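Local coordinates for hypothetical protein (Pseudomonas aeruginosa, PDB 2H1T), which is of unknown function but, as a member of a putative glycolipid-binding family, may take part in glycolipid metabolism, at residues A[117-122]-A[127-132]; A[24-29]-A[108-113]. One frame throughout, in Å; residues are numbered along the deposited sequence.

Interaction 1: A[117-122]-A[127-132]; sequences RRLGLA and AEIRAL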
ATOM      1  N   ARG A 117      -2.434  16.808 -24.362  1.00 15.50           N
ATOM      2  CA  ARG A 117      -2.381  16.118 -25.643  1.00 15.43           C
ATOM      3  C   ARG A 117      -3.625  16.407 -26.435  1.00 15.35           C
ATOM      4  O   ARG A 117      -3.567  16.472 -27.662  1.00 17.45           O
ATOM      5  CB  ARG A 117      -2.208  14.614 -25.452  1.00 15.88           C
ATOM      6  CG  ARG A 117      -0.868  14.195 -24.918  1.00 20.65           C
ATOM      7  CD  ARG A 117       0.235  14.472 -25.944  1.00 25.02           C
ATOM      8  NE  ARG A 117       0.179  13.534 -27.072  1.00 25.34           N
ATOM      9  CZ  ARG A 117       0.814  12.357 -27.120  1.00 28.67           C
ATOM     10  NH1 ARG A 117       1.588  11.954 -26.131  1.00 26.89           N
ATOM     11  NH2 ARG A 117       0.684  11.566 -28.173  1.00 30.96           N
ATOM     12  N   ARG A 118      -4.756  16.532 -25.753  1.00 16.13           N
ATOM     13  CA  ARG A 118      -6.021  16.766 -26.450  1.00 16.14           C
ATOM     14  C   ARG A 118      -6.109  18.182 -27.061  1.00 17.47           C
ATOM     15  O   ARG A 118      -6.548  18.336 -28.215  1.00 15.88           O
ATOM     16  CB  ARG A 118      -7.229  16.501 -25.520  1.00 17.70           C
ATOM     17  CG  ARG A 118      -8.562  16.686 -26.198  1.00 16.75           C
ATOM     18  CD  ARG A 118      -9.725  16.290 -25.327  1.00 16.88           C
ATOM     19  NE  ARG A 118      -9.706  17.137 -24.135  1.00 16.98           N
ATOM     20  CZ  ARG A 118     -10.136  18.398 -24.080  1.00 20.83           C
ATOM     21  NH1 ARG A 118     -10.613  19.024 -25.167  1.00 18.64           N
ATOM     22  NH2 ARG A 118     -10.021  19.075 -22.941  1.00 22.79           N
ATOM     23  N   LEU A 119      -5.686  19.196 -26.309  1.00 17.24           N
ATOM     24  CA  LEU A 119      -5.864  20.595 -26.700  1.00 15.92           C
ATOM     25  C   LEU A 119      -4.882  21.079 -27.735  1.00 15.39           C
ATOM     26  O   LEU A 119      -5.217  21.960 -28.507  1.00 16.54           O
ATOM     27  CB  LEU A 119      -5.782  21.519 -25.492  1.00 17.26           C
ATOM     28  CG  LEU A 119      -6.881  21.372 -24.440  1.00 17.07           C
ATOM     29  CD1 LEU A 119      -6.452  21.987 -23.137  1.00 18.01           C
ATOM     30  CD2 LEU A 119      -8.188  21.965 -24.929  1.00 21.09           C
ATOM     31  N   GLY A 120      -3.668  20.557 -27.726  1.00 15.07           N
ATOM     32  CA  GLY A 120      -2.663  20.962 -28.690  1.00 16.66           C
ATOM     33  C   GLY A 120      -2.413  22.471 -28.644  1.00 17.33           C
ATOM     34  O   GLY A 120      -2.388  23.143 -29.666  1.00 15.83           O
ATOM     35  N   LEU A 121      -2.238  23.009 -27.436  1.00 17.84           N
ATOM     36  CA  LEU A 121      -2.138  24.452 -27.284  1.00 16.07           C
ATOM     37  C   LEU A 121      -0.843  25.004 -27.877  1.00 16.09           C
ATOM     38  O   LEU A 121       0.166  24.305 -27.942  1.00 18.94           O
ATOM     39  CB  LEU A 121      -2.197  24.789 -25.795  1.00 16.37           C
ATOM     40  CG  LEU A 121      -3.483  24.514 -25.015  1.00 15.85           C
ATOM     41  CD1 LEU A 121      -3.280  24.829 -23.519  1.00 16.28           C
ATOM     42  CD2 LEU A 121      -4.705  25.281 -25.550  1.00 19.99           C
ATOM     43  N   ALA A 122      -0.869  26.268 -28.301  1.00 14.77           N
ATOM     44  CA  ALA A 122       0.358  26.977 -28.682  1.00 15.00           C
ATOM     45  C   ALA A 122       0.821  27.776 -27.501  1.00 15.77           C
ATOM     46  O   ALA A 122       0.058  27.994 -26.577  1.00 17.82           O
ATOM     47  CB  ALA A 122       0.107  27.888 -29.820  1.00 15.06           C
ATOM     48  N   ALA A 127      -6.662  27.520 -22.073  1.00 13.50           N
ATOM     49  CA  ALA A 127      -7.963  26.853 -22.204  1.00 14.19           C
ATOM     50  C   ALA A 127      -8.588  26.586 -20.843  1.00 16.04           C
ATOM     51  O   ALA A 127      -7.907  26.179 -19.892  1.00 16.40           O
ATOM     52  CB  ALA A 127      -7.828  25.557 -22.959  1.00 15.58           C
ATOM     53  N   GLU A 128      -9.898  26.785 -20.744  1.00 16.26           N
ATOM     54  CA  GLU A 128     -10.599  26.367 -19.568  1.00 15.80           C
ATOM     55  C   GLU A 128     -11.379  25.088 -19.917  1.00 15.85           C
ATOM     56  O   GLU A 128     -12.036  25.015 -20.959  1.00 13.87           O
ATOM     57  CB  GLU A 128     -11.497  27.476 -19.047  1.00 15.48           C
ATOM     58  CG  GLU A 128     -10.788  28.838 -18.950  1.00 18.17           C
ATOM     59  CD  GLU A 128     -11.545  29.852 -18.117  1.00 21.34           C
ATOM     60  OE1 GLU A 128     -12.778  29.700 -18.002  1.00 32.26           O
ATOM     61  OE2 GLU A 128     -10.933  30.815 -17.585  1.00 29.01           O
ATOM     62  N   ILE A 129     -11.289  24.088 -19.048  1.00 15.24           N
ATOM     63  CA  ILE A 129     -11.879  22.795 -19.313  1.00 17.77           C
ATOM     64  C   ILE A 129     -12.783  22.438 -18.143  1.00 16.68           C
ATOM     65  O   ILE A 129     -12.728  23.081 -17.087  1.00 18.20           O
ATOM     66  CB  ILE A 129     -10.805  21.683 -19.563  1.00 20.40           C
ATOM     67  CG1 ILE A 129     -10.114  21.284 -18.250  1.00 20.04           C
ATOM     68  CG2 ILE A 129      -9.738  22.152 -20.572  1.00 22.22           C
ATOM     69  CD1 ILE A 129      -9.260  20.062 -18.327  1.00 21.85           C
ATOM     70  N   ARG A 130     -13.645  21.459 -18.391  1.00 17.29           N
ATOM     71  CA  ARG A 130     -14.440  20.798 -17.377  1.00 17.86           C
ATOM     72  C   ARG A 130     -13.929  19.364 -17.212  1.00 18.30           C
ATOM     73  O   ARG A 130     -14.094  18.490 -18.085  1.00 17.62           O
ATOM     74  CB  ARG A 130     -15.925  20.894 -17.725  1.00 18.70           C
ATOM     75  CG  ARG A 130     -16.852  20.356 -16.635  1.00 19.93           C
ATOM     76  CD  ARG A 130     -18.347  20.365 -17.042  1.00 23.57           C
ATOM     77  NE  ARG A 130     -18.826  21.715 -17.226  1.00 27.30           N
ATOM     78  CZ  ARG A 130     -19.059  22.577 -16.229  1.00 35.46           C
ATOM     79  NH1 ARG A 130     -18.899  22.236 -14.936  1.00 36.87           N
ATOM     80  NH2 ARG A 130     -19.448  23.815 -16.519  1.00 38.05           N
ATOM     81  N   ALA A 131     -13.223  19.130 -16.109  1.00 17.89           N
ATOM     82  CA  ALA A 131     -12.610  17.854 -15.873  1.00 16.28           C
ATOM     83  C   ALA A 131     -13.493  16.998 -14.984  1.00 15.12           C
ATOM     84  O   ALA A 131     -14.150  17.498 -14.072  1.00 17.24           O
ATOM     85  CB  ALA A 131     -11.223  18.028 -15.200  1.00 18.84           C
ATOM     86  N   LEU A 132     -13.518  15.702 -15.224  1.00 16.95           N
ATOM     87  CA  LEU A 132     -14.188  14.791 -14.275  1.00 16.34           C
ATOM     88  C   LEU A 132     -13.203  14.343 -13.188  1.00 16.92           C
ATOM     89  O   LEU A 132     -12.322  13.516 -13.406  1.00 17.24           O
ATOM     90  CB  LEU A 132     -14.850  13.619 -15.025  1.00 16.76           C
ATOM     91  CG  LEU A 132     -15.638  12.643 -14.201  1.00 16.77           C
ATOM     92  CD1 LEU A 132     -16.822  13.364 -13.482  1.00 17.25           C
ATOM     93  CD2 LEU A 132     -16.162  11.493 -15.110  1.00 17.56           C
TER
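L119, on helix 113-119, reaches across to A127 and I129 on strand 126-135. Its CB is still 5.2 Å from the CB of A127. CG, anti to the carbonyl carbon (chi1 -65°), comes next at 4.5 Å from the same A127 CB and carries the fork to it, so that the two branches straddle that methyl: L119 CD1 lies 3.8 Å from A127 CB, and L119 CD2 4.1 Å from it. CD1 also touches a second strand residue, at 4.2 Å from I129 CG2. The helix and strand belong to a beta-alpha-beta unit, in which strands 102-106 and 126-135 run parallel as neighbours and helix 113-119 is the connection between them. G120, with positive phi, leaves the helical conformation, and L121 follows in the loop, its CD2 4.1 Å from A127 CB, so the small alanine is met by two leucines. R118 NH2 meets I129 CG2 as well, at 3.9 Å, with the methyl at the edge of the guanidinium and in its plane. That same NH2 forms a salt bridge to D102 OD2 at the start of strand 102-106.

Interaction 2: A[24-29]-A[108-113]; sequences LRLEDD and SPFTNT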
ATOM      1  N   LEU A  24       2.993   2.958 -13.865  1.00 17.63           N
ATOM      2  CA  LEU A  24       2.063   2.928 -14.975  1.00 18.94           C
ATOM      3  C   LEU A  24       2.700   2.348 -16.253  1.00 19.01           C
ATOM      4  O   LEU A  24       3.875   2.607 -16.549  1.00 17.53           O
ATOM      5  CB  LEU A  24       1.547   4.344 -15.215  1.00 18.00           C
ATOM      6  CG  LEU A  24       0.585   4.627 -16.367  1.00 18.65           C
ATOM      7  CD1 LEU A  24      -0.260   5.856 -15.979  1.00 19.85           C
ATOM      8  CD2 LEU A  24       1.346   4.877 -17.663  1.00 19.74           C
ATOM      9  N   ARG A  25       1.898   1.590 -17.001  1.00 19.81           N
ATOM     10  CA  ARG A  25       2.298   1.112 -18.333  1.00 22.02           C
ATOM     11  C   ARG A  25       1.462   1.833 -19.390  1.00 19.28           C
ATOM     12  O   ARG A  25       0.238   1.865 -19.302  1.00 18.43           O
ATOM     13  CB  ARG A  25       2.084  -0.390 -18.483  1.00 22.77           C
ATOM     14  CG  ARG A  25       2.799  -0.967 -19.696  1.00 24.41           C
ATOM     15  CD  ARG A  25       2.634  -2.482 -19.811  1.00 31.80           C
ATOM     16  NE  ARG A  25       1.225  -2.848 -19.962  1.00 36.33           N
ATOM     17  CZ  ARG A  25       0.452  -3.355 -19.011  1.00 42.11           C
ATOM     18  NH1 ARG A  25       0.932  -3.608 -17.791  1.00 46.42           N
ATOM     19  NH2 ARG A  25      -0.826  -3.625 -19.291  1.00 44.67           N
ATOM     20  N   LEU A  26       2.129   2.370 -20.402  1.00 19.18           N
ATOM     21  CA  LEU A  26       1.457   3.177 -21.388  1.00 19.64           C
ATOM     22  C   LEU A  26       1.555   2.508 -22.738  1.00 20.81           C
ATOM     23  O   LEU A  26       2.647   2.199 -23.219  1.00 19.30           O
ATOM     24  CB  LEU A  26       2.078   4.582 -21.461  1.00 19.87           C
ATOM     25  CG  LEU A  26       1.442   5.522 -22.498  1.00 19.95           C
ATOM     26  CD1 LEU A  26      -0.041   5.774 -22.145  1.00 19.14           C
ATOM     27  CD2 LEU A  26       2.208   6.825 -22.563  1.00 21.89           C
ATOM     28  N   GLU A  27       0.383   2.304 -23.340  1.00 21.73           N
ATOM     29  CA  GLU A  27       0.263   1.988 -24.773  1.00 23.30           C
ATOM     30  C   GLU A  27      -0.245   3.197 -25.556  1.00 21.59           C
ATOM     31  O   GLU A  27      -0.488   4.262 -24.999  1.00 21.31           O
ATOM     32  CB  GLU A  27      -0.698   0.829 -24.954  1.00 24.36           C
ATOM     33  CG  GLU A  27      -0.513  -0.305 -23.985  1.00 26.44           C
ATOM     34  CD  GLU A  27      -1.523  -1.401 -24.228  1.00 28.32           C
ATOM     35  OE1 GLU A  27      -1.938  -1.587 -25.391  1.00 33.26           O
ATOM     36  OE2 GLU A  27      -1.912  -2.061 -23.248  1.00 31.47           O
ATOM     37  N   ASP A  28      -0.424   3.038 -26.857  1.00 21.96           N
ATOM     38  CA  ASP A  28      -0.811   4.145 -27.692  1.00 24.43           C
ATOM     39  C   ASP A  28      -2.162   4.732 -27.298  1.00 22.42           C
ATOM     40  O   ASP A  28      -2.327   5.960 -27.284  1.00 23.50           O
ATOM     41  CB  ASP A  28      -0.848   3.731 -29.182  1.00 25.81           C
ATOM     42  CG  ASP A  28       0.552   3.509 -29.777  1.00 31.84           C
ATOM     43  OD1 ASP A  28       1.512   4.199 -29.358  1.00 30.86           O
ATOM     44  OD2 ASP A  28       0.675   2.627 -30.672  1.00 36.85           O
ATOM     45  N   ASP A  29      -3.117   3.853 -27.009  1.00 19.45           N
ATOM     46  CA  ASP A  29      -4.497   4.271 -26.779  1.00 19.00           C
ATOM     47  C   ASP A  29      -5.050   3.917 -25.395  1.00 15.72           C
ATOM     48  O   ASP A  29      -6.240   4.047 -25.149  1.00 13.41           O
ATOM     49  CB  ASP A  29      -5.374   3.669 -27.881  1.00 21.96           C
ATOM     50  CG  ASP A  29      -5.266   4.439 -29.200  1.00 27.41           C
ATOM     51  OD1 ASP A  29      -4.558   5.474 -29.257  1.00 31.64           O
ATOM     52  OD2 ASP A  29      -5.908   4.013 -30.180  1.00 35.97           O
ATOM     53  N   SER A 108      -2.652  11.444  -8.901  1.00 14.39           N
ATOM     54  CA  SER A 108      -1.845  11.016 -10.054  1.00 15.04           C
ATOM     55  C   SER A 108      -1.515  12.146 -10.996  1.00 15.73           C
ATOM     56  O   SER A 108      -2.399  12.812 -11.525  1.00 17.88           O
ATOM     57  CB  SER A 108      -2.500   9.897 -10.846  1.00 15.76           C
ATOM     58  OG  SER A 108      -1.759   9.579 -12.027  1.00 16.56           O
ATOM     59  N   PRO A 109      -0.223  12.305 -11.304  1.00 14.08           N
ATOM     60  CA  PRO A 109       0.080  13.348 -12.294  1.00 13.80           C
ATOM     61  C   PRO A 109      -0.051  12.842 -13.736  1.00 14.81           C
ATOM     62  O   PRO A 109       0.105  13.618 -14.719  1.00 17.22           O
ATOM     63  CB  PRO A 109       1.522  13.706 -11.948  1.00 14.00           C
ATOM     64  CG  PRO A 109       2.090  12.449 -11.518  1.00 13.22           C
ATOM     65  CD  PRO A 109       1.007  11.693 -10.770  1.00 14.65           C
ATOM     66  N   PHE A 110      -0.378  11.563 -13.889  1.00 13.59           N
ATOM     67  CA  PHE A 110      -0.649  11.038 -15.249  1.00 15.64           C
ATOM     68  C   PHE A 110      -1.709  11.844 -15.966  1.00 15.83           C
ATOM     69  O   PHE A 110      -1.530  12.218 -17.142  1.00 14.44           O
ATOM     70  CB  PHE A 110      -1.068   9.577 -15.261  1.00 14.35           C
ATOM     71  CG  PHE A 110      -1.432   9.064 -16.639  1.00 13.78           C
ATOM     72  CD1 PHE A 110      -0.563   9.247 -17.736  1.00 13.76           C
ATOM     73  CD2 PHE A 110      -2.589   8.396 -16.845  1.00 15.69           C
ATOM     74  CE1 PHE A 110      -0.880   8.791 -19.003  1.00 13.76           C
ATOM     75  CE2 PHE A 110      -2.910   7.939 -18.123  1.00 16.73           C
ATOM     76  CZ  PHE A 110      -2.061   8.137 -19.194  1.00 17.89           C
ATOM     77  N   THR A 111      -2.806  12.126 -15.266  1.00 15.34           N
ATOM     78  CA  THR A 111      -3.980  12.644 -15.951  1.00 14.88           C
ATOM     79  C   THR A 111      -3.838  14.061 -16.511  1.00 15.59           C
ATOM     80  O   THR A 111      -4.595  14.456 -17.379  1.00 17.03           O
ATOM     81  CB  THR A 111      -5.253  12.506 -15.082  1.00 16.03           C
ATOM     82  OG1 THR A 111      -5.082  13.158 -13.805  1.00 16.22           O
ATOM     83  CG2 THR A 111      -5.572  11.025 -14.883  1.00 14.78           C
ATOM     84  N   ASN A 112      -2.810  14.790 -16.081  1.00 15.58           N
ATOM     85  CA  ASN A 112      -2.501  16.099 -16.658  1.00 15.47           C
ATOM     86  C   ASN A 112      -2.134  15.993 -18.152  1.00 15.27           C
ATOM     87  O   ASN A 112      -2.223  16.958 -18.898  1.00 12.39           O
ATOM     88  CB  ASN A 112      -1.354  16.738 -15.894  1.00 13.11           C
ATOM     89  CG  ASN A 112      -1.715  17.091 -14.456  1.00 15.26           C
ATOM     90  OD1 ASN A 112      -1.434  16.329 -13.525  1.00 13.55           O
ATOM     91  ND2 ASN A 112      -2.402  18.181 -14.286  1.00 14.88           N
ATOM     92  N   THR A 113      -1.732  14.800 -18.575  1.00 14.49           N
ATOM     93  CA  THR A 113      -1.380  14.558 -19.970  1.00 14.37           C
ATOM     94  C   THR A 113      -2.567  14.695 -20.910  1.00 14.73           C
ATOM     95  O   THR A 113      -2.414  15.183 -22.025  1.00 13.99           O
ATOM     96  CB  THR A 113      -0.728  13.182 -20.093  1.00 15.49           C
ATOM     97  OG1 THR A 113       0.485  13.210 -19.354  1.00 15.58           O
ATOM     98  CG2 THR A 113      -0.396  12.825 -21.542  1.00 15.62           C
TER
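Strand 16-26, outermost in its six-stranded antiparallel sheet within this chain, packs here, through L24 and L26, against F110 in the loop that leads from strand 102-106 into helix 113-119. The centre of the contact is a CH-pi interaction. L24 CD1 sits over one face of the F110 ring, 3.7 Å from the centroid and 20° off the ring normal. It is displaced toward the rim, and its nearest ring atom is F110 CG at 3.5 Å, with CD2 of the same ring almost as close. A CG anti to the backbone N, in L24 (chi1 178°) as in F110 (chi1 176°), carries CD1 and the ring into contact, and the two side chains cross at about a right angle. Further along the strand, L26 CD1 comes obliquely to the far end of the ring, 4.3 Å from F110 CZ.

The loop is shaped by an ST turn, in which F110 N donates to S108 OG at 3.1 Å. The same hydroxyl is hydrogen-bonded to OE1 of E22, a residue of strand 16-26 just before L24, and so gives a polar tie alongside the apolar one. F114 of the following helix meets the F110 ring edge-to-face, while Y50 and L52 of strand 45-54 and A31 of strand 30-38 also touch it. On the strand side, L24 to L26 pair antiparallel with a strand of the second subunit, which continues the sheet across the dimer interface.

No hydrogen bond joins the two segments directly. Their attraction rests on dispersion and on one methyl, L24 CD1, over the ring face, with L26 CD1 adding a looser apolar touch, while the S108 hydroxyl bonds beside it probably steady the turn that presents F110.

Along the chain both segments of interaction 2 come before those of interaction 1, and the two meet in sequence where 108-113 runs into 117-122 by way of helix 113-119. Their centres are about 15 Å apart. Interaction 2 is buried, about 9 Å from the centre of the chain, and joins the start of the helical connection to the six-stranded antiparallel sheet. Interaction 1 lies nearer the surface and joins the end of the same helix to strand 126-135 of the seven-stranded mixed sheet. In a chain that is mostly strand, one short connection thus makes contact with both sheets: the loop before the helix meets the six-stranded one, and the helix end the seven-stranded one.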